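Assembly chaperone of ribosomal protein L4 (Acl4) (Chaetomium thermophilum, PDB 5TQB) probably binds newly made ribosomal protein L4 as a dedicated TPR-type chaperone and protects it until it is assembled into the large ribosomal subunit. Local coordinates at residues V264-L267 with G268-R272; W292-T295 with W296-S299; K308-A312 with E313-D317; L320-H323 with A324-L327. All coordinates share one frame; numbering follows the deposited sequence.

Contact 1 of 4, residues V264-L267 with G268-R272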
loop_
_atom_site.group_PDB
_atom_site.type_symbol
_atom_site.label_atom_id
_atom_site.label_comp_id
_atom_site.label_asym_id
_atom_site.label_seq_id
_atom_site.Cartn_x
_atom_site.Cartn_y
_atom_site.Cartn_z
ATOM N N VAL B 264 4.659 11.260 2.271
ATOM C CA VAL B 264 3.758 11.356 1.127
ATOM C C VAL B 264 3.086 12.728 1.051
ATOM O O VAL B 264 2.847 13.236 -0.046
ATOM C CB VAL B 264 2.719 10.228 1.125
ATOM C CG1 VAL B 264 1.679 10.434 0.022
ATOM C CG2 VAL B 264 3.423 8.896 0.926
ATOM N N TRP B 265 2.780 13.330 2.198
ATOM C CA TRP B 265 2.237 14.683 2.194
ATOM C C TRP B 265 3.280 15.628 1.601
ATOM O O TRP B 265 2.958 16.514 0.815
ATOM C CB TRP B 265 1.840 15.139 3.601
ATOM C CG TRP B 265 0.507 14.621 4.067
ATOM C CD1 TRP B 265 0.280 13.729 5.076
ATOM C CD2 TRP B 265 -0.780 14.971 3.545
ATOM N NE1 TRP B 265 -1.068 13.501 5.213
ATOM C CE2 TRP B 265 -1.742 14.250 4.285
ATOM C CE3 TRP B 265 -1.214 15.820 2.524
ATOM C CZ2 TRP B 265 -3.112 14.352 4.033
ATOM C CZ3 TRP B 265 -2.574 15.922 2.275
ATOM C CH2 TRP B 265 -3.507 15.194 3.029
ATOM N N TYR B 266 4.537 15.410 1.965
ATOM C CA TYR B 266 5.630 16.210 1.441
ATOM C C TYR B 266 5.781 16.044 -0.068
ATOM O O TYR B 266 5.834 17.024 -0.806
ATOM C CB TYR B 266 6.940 15.836 2.128
ATOM C CG TYR B 266 8.132 16.493 1.493
ATOM C CD1 TYR B 266 8.432 17.822 1.754
ATOM C CD2 TYR B 266 8.949 15.794 0.618
ATOM C CE1 TYR B 266 9.515 18.431 1.173
ATOM C CE2 TYR B 266 10.029 16.395 0.027
ATOM C CZ TYR B 266 10.310 17.716 0.308
ATOM O OH TYR B 266 11.400 18.316 -0.282
ATOM N N LEU B 267 5.846 14.801 -0.526
ATOM C CA LEU B 267 6.042 14.540 -1.944
ATOM C C LEU B 267 4.905 15.117 -2.782
ATOM O O LEU B 267 5.141 15.668 -3.855
ATOM C CB LEU B 267 6.199 13.039 -2.197
ATOM C CG LEU B 267 7.550 12.458 -1.760
ATOM C CD1 LEU B 267 7.524 10.928 -1.817
ATOM C CD2 LEU B 267 8.707 13.013 -2.605
ATOM N N GLY B 268 3.679 15.009 -2.280
ATOM C CA GLY B 268 2.521 15.541 -2.977
ATOM C C GLY B 268 2.557 17.056 -3.007
ATOM O O GLY B 268 2.219 17.682 -4.013
ATOM N N GLY B 269 2.969 17.649 -1.894
ATOM C CA GLY B 269 3.121 19.087 -1.815
ATOM C C GLY B 269 4.215 19.591 -2.738
ATOM O O GLY B 269 4.059 20.618 -3.401
ATOM N N TYR B 270 5.325 18.862 -2.780
ATOM C CA TYR B 270 6.453 19.258 -3.611
ATOM C C TYR B 270 6.119 19.076 -5.083
ATOM O O TYR B 270 6.456 19.923 -5.914
ATOM C CB TYR B 270 7.704 18.457 -3.254
ATOM C CG TYR B 270 8.955 18.997 -3.911
ATOM C CD1 TYR B 270 9.650 18.249 -4.853
ATOM C CD2 TYR B 270 9.431 20.269 -3.601
ATOM C CE1 TYR B 270 10.788 18.747 -5.459
ATOM C CE2 TYR B 270 10.568 20.772 -4.196
ATOM C CZ TYR B 270 11.245 20.007 -5.126
ATOM O OH TYR B 270 12.377 20.504 -5.726
ATOM N N ALA B 271 5.452 17.969 -5.402
ATOM C CA ALA B 271 5.052 17.704 -6.780
ATOM C C ALA B 271 4.139 18.816 -7.286
ATOM O O ALA B 271 4.191 19.195 -8.455
ATOM C CB ALA B 271 4.356 16.360 -6.885
ATOM N N ARG B 272 3.308 19.340 -6.393
ATOM C CA ARG B 272 2.350 20.368 -6.759
ATOM C C ARG B 272 3.041 21.727 -6.833
ATOM O O ARG B 272 2.660 22.586 -7.632
ATOM C CB ARG B 272 1.185 20.369 -5.759
ATOM C CG ARG B 272 0.238 19.183 -5.953
ATOM C CD ARG B 272 -0.724 18.992 -4.789
ATOM N NE ARG B 272 -1.683 17.924 -5.065
ATOM C CZ ARG B 272 -1.394 16.624 -5.042
ATOM N NH1 ARG B 272 -2.336 15.733 -5.315
ATOM N NH2 ARG B 272 -0.169 16.205 -4.751
#
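Tyr270 packs back onto Tyr266, one turn earlier in helix 262-281. Its CB lies over one face of the Tyr266 ring, 4.5 Å from CZ. The same CB is 3.4 Å from the carbonyl oxygen Tyr266 O. CG stands opposite the backbone N (chi1 -170°), and this sends the Tyr270 ring out alongside its neighbour. The two ring planes are only 7° apart but slid past each other, so they barely overlap. Further out, Tyr270 CD2 comes 4.3 Å from Tyr266 OH, which is hydrogen-bonded to His323 ND1 and to the backbone of the other protein chain. The same CD2 packs on Leu327 CD1, and CE2 beyond it lies against His323 CE1. The Tyr270 side chain also packs on an apolar side chain of the other protein chain. The helix is one of the packed helices of this largely helical chain, consistent with a TPR-like fold. Its backbone bonds join residues four apart, as in Tyr270 N to Tyr266 O at 2.7 Å. Gly268 O accepts both Arg272 N and Arg272 NH2, from opposite faces of its carbonyl plane. The NH2 bond is 2.9 Å to Gly268 O, with the oxygen in the guanidinium plane. A CB on Gly268 would be crowded by this NH2.

Contact 2 of 4, residues W292-T295 with W296-S299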
loop_
_atom_site.group_PDB
_atom_site.type_symbol
_atom_site.label_atom_id
_atom_site.label_comp_id
_atom_site.label_asym_id
_atom_site.label_seq_id
_atom_site.Cartn_x
_atom_site.Cartn_y
_atom_site.Cartn_z
ATOM N N TRP B 292 -1.922 28.516 -12.084
ATOM C CA TRP B 292 -0.776 28.136 -11.268
ATOM C C TRP B 292 -0.973 28.519 -9.805
ATOM O O TRP B 292 -0.456 27.849 -8.910
ATOM C CB TRP B 292 0.501 28.787 -11.807
ATOM C CG TRP B 292 0.522 30.282 -11.674
ATOM C CD1 TRP B 292 0.042 31.189 -12.567
ATOM C CD2 TRP B 292 1.054 31.040 -10.579
ATOM N NE1 TRP B 292 0.244 32.466 -12.101
ATOM C CE2 TRP B 292 0.863 32.400 -10.882
ATOM C CE3 TRP B 292 1.674 30.696 -9.373
ATOM C CZ2 TRP B 292 1.268 33.419 -10.022
ATOM C CZ3 TRP B 292 2.075 31.711 -8.522
ATOM C CH2 TRP B 292 1.871 33.054 -8.851
ATOM N N LYS B 293 -1.717 29.594 -9.563
ATOM C CA LYS B 293 -1.979 30.039 -8.198
ATOM C C LYS B 293 -2.791 28.996 -7.429
ATOM O O LYS B 293 -2.501 28.703 -6.269
ATOM C CB LYS B 293 -2.694 31.389 -8.200
ATOM C CG LYS B 293 -1.819 32.522 -8.714
ATOM C CD LYS B 293 -2.487 33.882 -8.593
ATOM C CE LYS B 293 -1.559 34.985 -9.087
ATOM N NZ LYS B 293 -2.216 36.325 -9.150
ATOM N N ASP B 294 -3.794 28.424 -8.084
ATOM C CA ASP B 294 -4.600 27.379 -7.465
ATOM C C ASP B 294 -3.769 26.119 -7.240
ATOM O O ASP B 294 -3.967 25.401 -6.258
ATOM C CB ASP B 294 -5.827 27.066 -8.324
ATOM C CG ASP B 294 -6.876 28.161 -8.259
ATOM O OD1 ASP B 294 -7.493 28.462 -9.304
ATOM O OD2 ASP B 294 -7.079 28.722 -7.160
ATOM N N THR B 295 -2.828 25.863 -8.145
ATOM C CA THR B 295 -1.948 24.708 -8.021
ATOM C C THR B 295 -1.002 24.882 -6.833
ATOM O O THR B 295 -0.693 23.918 -6.132
ATOM C CB THR B 295 -1.135 24.486 -9.304
ATOM O OG1 THR B 295 -2.024 24.418 -10.424
ATOM C CG2 THR B 295 -0.327 23.200 -9.222
ATOM N N TRP B 296 -0.552 26.114 -6.604
ATOM C CA TRP B 296 0.322 26.401 -5.472
ATOM C C TRP B 296 -0.472 26.473 -4.169
ATOM O O TRP B 296 0.070 26.224 -3.095
ATOM C CB TRP B 296 1.104 27.705 -5.693
ATOM C CG TRP B 296 2.520 27.500 -6.182
ATOM C CD1 TRP B 296 3.034 26.379 -6.768
ATOM C CD2 TRP B 296 3.599 28.444 -6.115
ATOM N NE1 TRP B 296 4.361 26.567 -7.075
ATOM C CE2 TRP B 296 4.731 27.826 -6.683
ATOM C CE3 TRP B 296 3.716 29.752 -5.634
ATOM C CZ2 TRP B 296 5.964 28.470 -6.780
ATOM C CZ3 TRP B 296 4.939 30.387 -5.731
ATOM C CH2 TRP B 296 6.046 29.746 -6.300
ATOM N N ARG B 297 -1.754 26.811 -4.259
ATOM C CA ARG B 297 -2.600 26.822 -3.073
ATOM C C ARG B 297 -2.716 25.414 -2.501
ATOM O O ARG B 297 -2.536 25.213 -1.300
ATOM C CB ARG B 297 -3.981 27.395 -3.386
ATOM C CG ARG B 297 -4.007 28.914 -3.383
ATOM C CD ARG B 297 -5.377 29.464 -3.710
ATOM N NE ARG B 297 -5.377 30.924 -3.670
ATOM C CZ ARG B 297 -5.259 31.714 -4.733
ATOM N NH1 ARG B 297 -5.144 31.202 -5.954
ATOM N NH2 ARG B 297 -5.264 33.029 -4.571
ATOM N N SER B 298 -2.992 24.439 -3.364
ATOM C CA SER B 298 -3.072 23.047 -2.928
ATOM C C SER B 298 -1.710 22.535 -2.468
ATOM O O SER B 298 -1.630 21.703 -1.570
ATOM C CB SER B 298 -3.637 22.149 -4.033
ATOM O OG SER B 298 -3.106 22.489 -5.298
ATOM N N SER B 299 -0.639 23.035 -3.076
ATOM C CA SER B 299 0.704 22.673 -2.639
ATOM C C SER B 299 0.883 23.088 -1.184
ATOM O O SER B 299 1.400 22.328 -0.368
ATOM C CB SER B 299 1.760 23.342 -3.524
ATOM O OG SER B 299 3.071 23.048 -3.066
#
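Trp292 and Trp296 form an edge-to-face aromatic pair one turn apart, near the start of helix 291-313. The edge of Trp292 points at the face of Trp296. The six-membered rings have centroids 5.7 Å apart and planes at 79°. The closest side-chain atoms are Trp292 CZ3 and Trp296 CE3, at 3.9 Å. Trp292 CG sits between the backbone N and the carbonyl carbon (chi1 67°), which swings the indole along the helix toward the next turn. Lys293 CG lies over the centre of the Trp292 ring, 3.4 Å above its plane. On a more solvent-facing side, Asp294 OD2 and Arg297 NH1 make a salt bridge at 3.4 Å. Its hydrogen bond is weak, and the carboxylate and guanidinium planes are 48° apart. Arg297 NH1 also lies 3.3 Å from Lys293 CB, so one end of the guanidinium lies against the first carbon of the lysine side chain. Ser298 OG turns back over the helix and lies 2.9 Å from Thr295 O and 3.2 Å from Asp294 O. The buried face of this turn meets two other helices. Trp296 NE1 bonds to Tyr273 O and its indole stacks on Tyr273 of helix 262-281, while Thr295 OG1 bonds to Glu279 of that helix. On helix 318-333, Ile331 packs against Trp296 and Ser299.

Contact 3 of 4, residues K308-A312 with E313-D317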
loop_
_atom_site.group_PDB
_atom_site.type_symbol
_atom_site.label_atom_id
_atom_site.label_comp_id
_atom_site.label_asym_id
_atom_site.label_seq_id
_atom_site.Cartn_x
_atom_site.Cartn_y
_atom_site.Cartn_z
ATOM N N LYS B 308 1.768 19.312 10.031
ATOM C CA LYS B 308 0.798 18.997 11.064
ATOM C C LYS B 308 1.006 17.551 11.520
ATOM O O LYS B 308 1.248 17.296 12.699
ATOM C CB LYS B 308 -0.614 19.206 10.530
ATOM C CG LYS B 308 -1.707 18.991 11.561
ATOM C CD LYS B 308 -3.079 19.232 10.958
ATOM C CE LYS B 308 -4.171 19.130 12.004
ATOM N NZ LYS B 308 -5.509 19.380 11.409
ATOM N N VAL B 309 0.936 16.616 10.574
ATOM C CA VAL B 309 1.167 15.196 10.854
ATOM C C VAL B 309 2.588 14.961 11.362
ATOM O O VAL B 309 2.828 14.042 12.143
ATOM C CB VAL B 309 0.941 14.339 9.589
ATOM C CG1 VAL B 309 1.254 12.873 9.849
ATOM C CG2 VAL B 309 -0.490 14.491 9.089
ATOM N N PHE B 310 3.526 15.793 10.906
ATOM C CA PHE B 310 4.917 15.725 11.344
ATOM C C PHE B 310 4.988 15.883 12.866
ATOM O O PHE B 310 5.607 15.070 13.556
ATOM C CB PHE B 310 5.723 16.834 10.650
ATOM C CG PHE B 310 7.208 16.726 10.825
ATOM C CD1 PHE B 310 7.803 16.993 12.046
ATOM C CD2 PHE B 310 8.014 16.397 9.749
ATOM C CE1 PHE B 310 9.171 16.908 12.197
ATOM C CE2 PHE B 310 9.381 16.310 9.891
ATOM C CZ PHE B 310 9.965 16.568 11.117
ATOM N N GLU B 311 4.349 16.935 13.378
ATOM C CA GLU B 311 4.276 17.188 14.818
ATOM C C GLU B 311 3.563 16.059 15.568
ATOM O O GLU B 311 4.070 15.547 16.565
ATOM C CB GLU B 311 3.522 18.494 15.087
ATOM C CG GLU B 311 4.159 19.743 14.494
ATOM C CD GLU B 311 3.169 20.896 14.359
ATOM O OE1 GLU B 311 2.126 20.878 15.053
ATOM O OE2 GLU B 311 3.433 21.816 13.552
ATOM N N ALA B 312 2.379 15.692 15.086
ATOM C CA ALA B 312 1.541 14.692 15.745
ATOM C C ALA B 312 2.241 13.343 15.872
ATOM O O ALA B 312 2.098 12.662 16.882
ATOM C CB ALA B 312 0.228 14.530 14.991
ATOM N N GLU B 313 2.996 12.962 14.846
ATOM C CA GLU B 313 3.682 11.672 14.839
ATOM C C GLU B 313 5.074 11.754 15.459
ATOM O O GLU B 313 5.740 10.734 15.626
ATOM C CB GLU B 313 3.787 11.135 13.410
ATOM C CG GLU B 313 2.450 10.789 12.774
ATOM C CD GLU B 313 1.778 9.598 13.434
ATOM O OE1 GLU B 313 2.267 8.461 13.245
ATOM O OE2 GLU B 313 0.764 9.797 14.141
ATOM N N GLU B 314 5.510 12.965 15.797
ATOM C CA GLU B 314 6.847 13.177 16.345
ATOM C C GLU B 314 7.909 12.632 15.387
ATOM O O GLU B 314 8.807 11.885 15.780
ATOM C CB GLU B 314 6.965 12.543 17.737
ATOM C CG GLU B 314 6.037 13.182 18.768
ATOM C CD GLU B 314 5.914 12.375 20.048
ATOM O OE1 GLU B 314 5.854 11.131 19.971
ATOM O OE2 GLU B 314 5.872 12.990 21.135
ATOM N N TYR B 315 7.784 13.023 14.122
ATOM C CA TYR B 315 8.678 12.574 13.060
ATOM C C TYR B 315 10.100 13.059 13.319
ATOM O O TYR B 315 10.302 14.038 14.037
ATOM C CB TYR B 315 8.178 13.100 11.714
ATOM C CG TYR B 315 8.449 12.182 10.543
ATOM C CD1 TYR B 315 7.844 10.932 10.460
ATOM C CD2 TYR B 315 9.295 12.573 9.510
ATOM C CE1 TYR B 315 8.085 10.090 9.387
ATOM C CE2 TYR B 315 9.542 11.740 8.431
ATOM C CZ TYR B 315 8.937 10.500 8.374
ATOM O OH TYR B 315 9.180 9.668 7.301
ATOM N N GLU B 316 11.075 12.376 12.721
ATOM C CA GLU B 316 12.488 12.645 12.990
ATOM C C GLU B 316 13.307 13.005 11.739
ATOM O O GLU B 316 14.538 13.061 11.797
ATOM C CB GLU B 316 13.115 11.440 13.700
ATOM C CG GLU B 316 12.518 11.165 15.075
ATOM C CD GLU B 316 13.110 9.935 15.737
ATOM O OE1 GLU B 316 14.122 9.410 15.223
ATOM O OE2 GLU B 316 12.561 9.490 16.767
ATOM N N ASP B 317 12.631 13.252 10.618
ATOM C CA ASP B 317 13.301 13.724 9.405
ATOM C C ASP B 317 13.363 15.250 9.446
ATOM O O ASP B 317 12.541 15.932 8.838
ATOM C CB ASP B 317 12.563 13.241 8.147
ATOM C CG ASP B 317 13.369 13.451 6.866
ATOM O OD1 ASP B 317 13.175 12.662 5.909
ATOM O OD2 ASP B 317 14.192 14.396 6.813
#
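Phe310 and Tyr315 meet across a Schellman motif that ends helix 291-313. Glu314 takes positive phi (57°), and two backbone bonds run back into the last turn. Tyr315 N gives a nearly straight bond to Phe310 O, 3.0 Å long and in the carbonyl plane. Glu314 N reaches Glu311 O at 3.1 Å from well above the carbonyl plane. The ordinary helical bond before them is Glu313 N to Val309 O.

The aromatic contact joins the two residues that the long Schellman bond brings together, the usual place for apolar packing in this motif. Phe310 CG is anti to the backbone N (chi1 -170°), which carries the ring under Tyr315 CB. This CB lies 3.6 Å from the centroid of the Phe310 ring, almost on the ring normal, in a CH-pi contact. The two side chains cross at about a right angle. The ring planes stand at 64°, and Tyr315 turns an edge to the Phe310 face, offset, with CD2 3.8 Å from Phe310 CE2. Replacing Phe310 with an alanine would probably leave Tyr315 CB and ring edge without the face they rest on and open a gap beside Asp317 O.

Aliphatic packing is lighter. Val309 CG1 and Glu313 CG lie side by side, 3.8 Å apart.

The polar capping lies at the far end. Asp317 is the N-cap of helix 318-333, its OD2 accepting from Leu320 N. The Asp317 carboxylate also bonds to a polar side chain and the backbone of the other protein chain. Asp317 O sits at the edge of the Phe310 ring, near its plane, 3.4 Å from CE2.

Contact 4 of 4, residues L320-H323 with A324-L327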
loop_
_atom_site.group_PDB
_atom_site.type_symbol
_atom_site.label_atom_id
_atom_site.label_comp_id
_atom_site.label_asym_id
_atom_site.label_seq_id
_atom_site.Cartn_x
_atom_site.Cartn_y
_atom_site.Cartn_z
ATOM N N LEU B 320 13.581 17.268 6.039
ATOM C CA LEU B 320 12.325 17.304 5.299
ATOM C C LEU B 320 11.369 18.305 5.935
ATOM O O LEU B 320 10.630 19.006 5.240
ATOM C CB LEU B 320 11.697 15.913 5.257
ATOM C CG LEU B 320 10.396 15.761 4.467
ATOM C CD1 LEU B 320 10.325 14.380 3.854
ATOM C CD2 LEU B 320 9.174 16.001 5.351
ATOM N N GLY B 321 11.397 18.372 7.262
ATOM C CA GLY B 321 10.555 19.291 8.000
ATOM C C GLY B 321 10.908 20.738 7.726
ATOM O O GLY B 321 10.027 21.586 7.592
ATOM N N GLU B 322 12.197 21.031 7.639
ATOM C CA GLU B 322 12.628 22.400 7.392
ATOM C C GLU B 322 12.372 22.811 5.947
ATOM O O GLU B 322 12.084 23.971 5.675
ATOM C CB GLU B 322 14.104 22.583 7.750
ATOM C CG GLU B 322 14.423 22.305 9.221
ATOM C CD GLU B 322 13.528 23.073 10.188
ATOM O OE1 GLU B 322 13.198 24.246 9.905
ATOM O OE2 GLU B 322 13.150 22.500 11.233
ATOM N N HIS B 323 12.465 21.865 5.020
ATOM C CA HIS B 323 12.240 22.185 3.615
ATOM C C HIS B 323 10.775 22.507 3.350
ATOM O O HIS B 323 10.462 23.401 2.563
ATOM C CB HIS B 323 12.674 21.035 2.713
ATOM C CG HIS B 323 12.723 21.403 1.263
ATOM N ND1 HIS B 323 12.385 20.521 0.261
ATOM C CD2 HIS B 323 13.080 22.557 0.648
ATOM C CE1 HIS B 323 12.530 21.117 -0.913
ATOM N NE2 HIS B 323 12.948 22.353 -0.703
ATOM N N ALA B 324 9.884 21.768 4.002
ATOM C CA ALA B 324 8.457 22.006 3.862
ATOM C C ALA B 324 8.143 23.429 4.303
ATOM O O ALA B 324 7.348 24.127 3.672
ATOM C CB ALA B 324 7.668 20.993 4.677
ATOM N N LYS B 325 8.792 23.871 5.375
ATOM C CA LYS B 325 8.620 25.242 5.842
ATOM C C LYS B 325 9.090 26.241 4.784
ATOM O O LYS B 325 8.374 27.194 4.479
ATOM C CB LYS B 325 9.361 25.465 7.160
ATOM C CG LYS B 325 8.769 24.695 8.333
ATOM C CD LYS B 325 9.585 24.893 9.599
ATOM C CE LYS B 325 9.191 23.897 10.677
ATOM N NZ LYS B 325 9.982 24.087 11.925
ATOM N N GLU B 326 10.280 26.016 4.222
ATOM C CA GLU B 326 10.831 26.905 3.191
ATOM C C GLU B 326 9.863 27.047 2.027
ATOM O O GLU B 326 9.660 28.145 1.510
ATOM C CB GLU B 326 12.149 26.365 2.632
ATOM C CG GLU B 326 13.330 26.359 3.581
ATOM C CD GLU B 326 14.589 25.824 2.913
ATOM O OE1 GLU B 326 14.947 26.340 1.832
ATOM O OE2 GLU B 326 15.211 24.881 3.451
ATOM N N LEU B 327 9.280 25.923 1.617
ATOM C CA LEU B 327 8.370 25.895 0.476
ATOM C C LEU B 327 7.090 26.680 0.750
ATOM O O LEU B 327 6.596 27.393 -0.122
ATOM C CB LEU B 327 8.042 24.450 0.095
ATOM C CG LEU B 327 9.201 23.648 -0.514
ATOM C CD1 LEU B 327 8.893 22.152 -0.534
ATOM C CD2 LEU B 327 9.529 24.148 -1.925
#
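Leu320 begins these two turns of helix 318-333 by accepting the backbone bond of Ala324, N to Leu320 O, at 3.1 Å. Its side chain turns away into the core, onto Tyr266 of helix 262-281 and Cys306 of helix 291-313. Gly321 follows. Its O takes only a weak bond from Lys325 N, and Lys325 CG passes 3.4 Å from the same Gly321 O. Glu322 then lies side by side with Lys325 on the exposed surface. The lysine chain is extended and the glutamate is bent at chi2 (-52°), which brings OE2 within 3.6 Å of Lys325 NZ. This is a long salt bridge. Glu322 O also accepts Glu326 N in the regular helical pattern. Such a helix, with a charged side and a side packed on two preceding helices, is consistent with the stacked antiparallel helices of TPR-like proteins. His323 comes last. Its CG is turned opposite the backbone N (chi1 -169°), and the imidazole lies where Leu327, one turn on, can set CD1 over one of its faces. This CD1 is 3.9 Å from the centroid and 16° off the normal, a CH-pi contact offset toward the rim. CE1 is the nearest ring atom, 3.8 Å from Leu327 CD1. Near the ring plane Glu326 OE2 lies 4.2 Å from His323 CD2. His323 ND1 is hydrogen-bonded to Tyr266 OH. With an alanine here, Tyr266 OH would probably lose its ND1 partner and the Leu327 methyl its ring face. The last bond runs from Leu327 N to His323 O, and the Leu327 side chain goes on to Tyr270, Tyr273 and Leu303.

How the contacts relate
The four contacts lie on the last three helices of the chain and the loop that joins the last two. Contact 1 touches all the others. Probable hydrogen bonds join it to contact 2, Gly269 O to Ser299 OG at 2.6 Å, and to contact 4, Tyr266 OH to His323 ND1 at 2.5 Å. Contact 3 meets it by packing, Trp265 NE1 to Val309 CG2 at 4.0 Å. Bound 1,2-ethanediol, probably from the crystallisation liquor, lies about 4 Å from each of these two side chains. Contacts 3 and 4 touch where Phe310 CE2 packs on Gly321 CA. Contacts 2 and 3 share helix 291-313, but their nearest atoms are about 11 Å apart. Contacts 1, 3 and 4 reach the other protein chain, probably the L4 client; contact 2 does not.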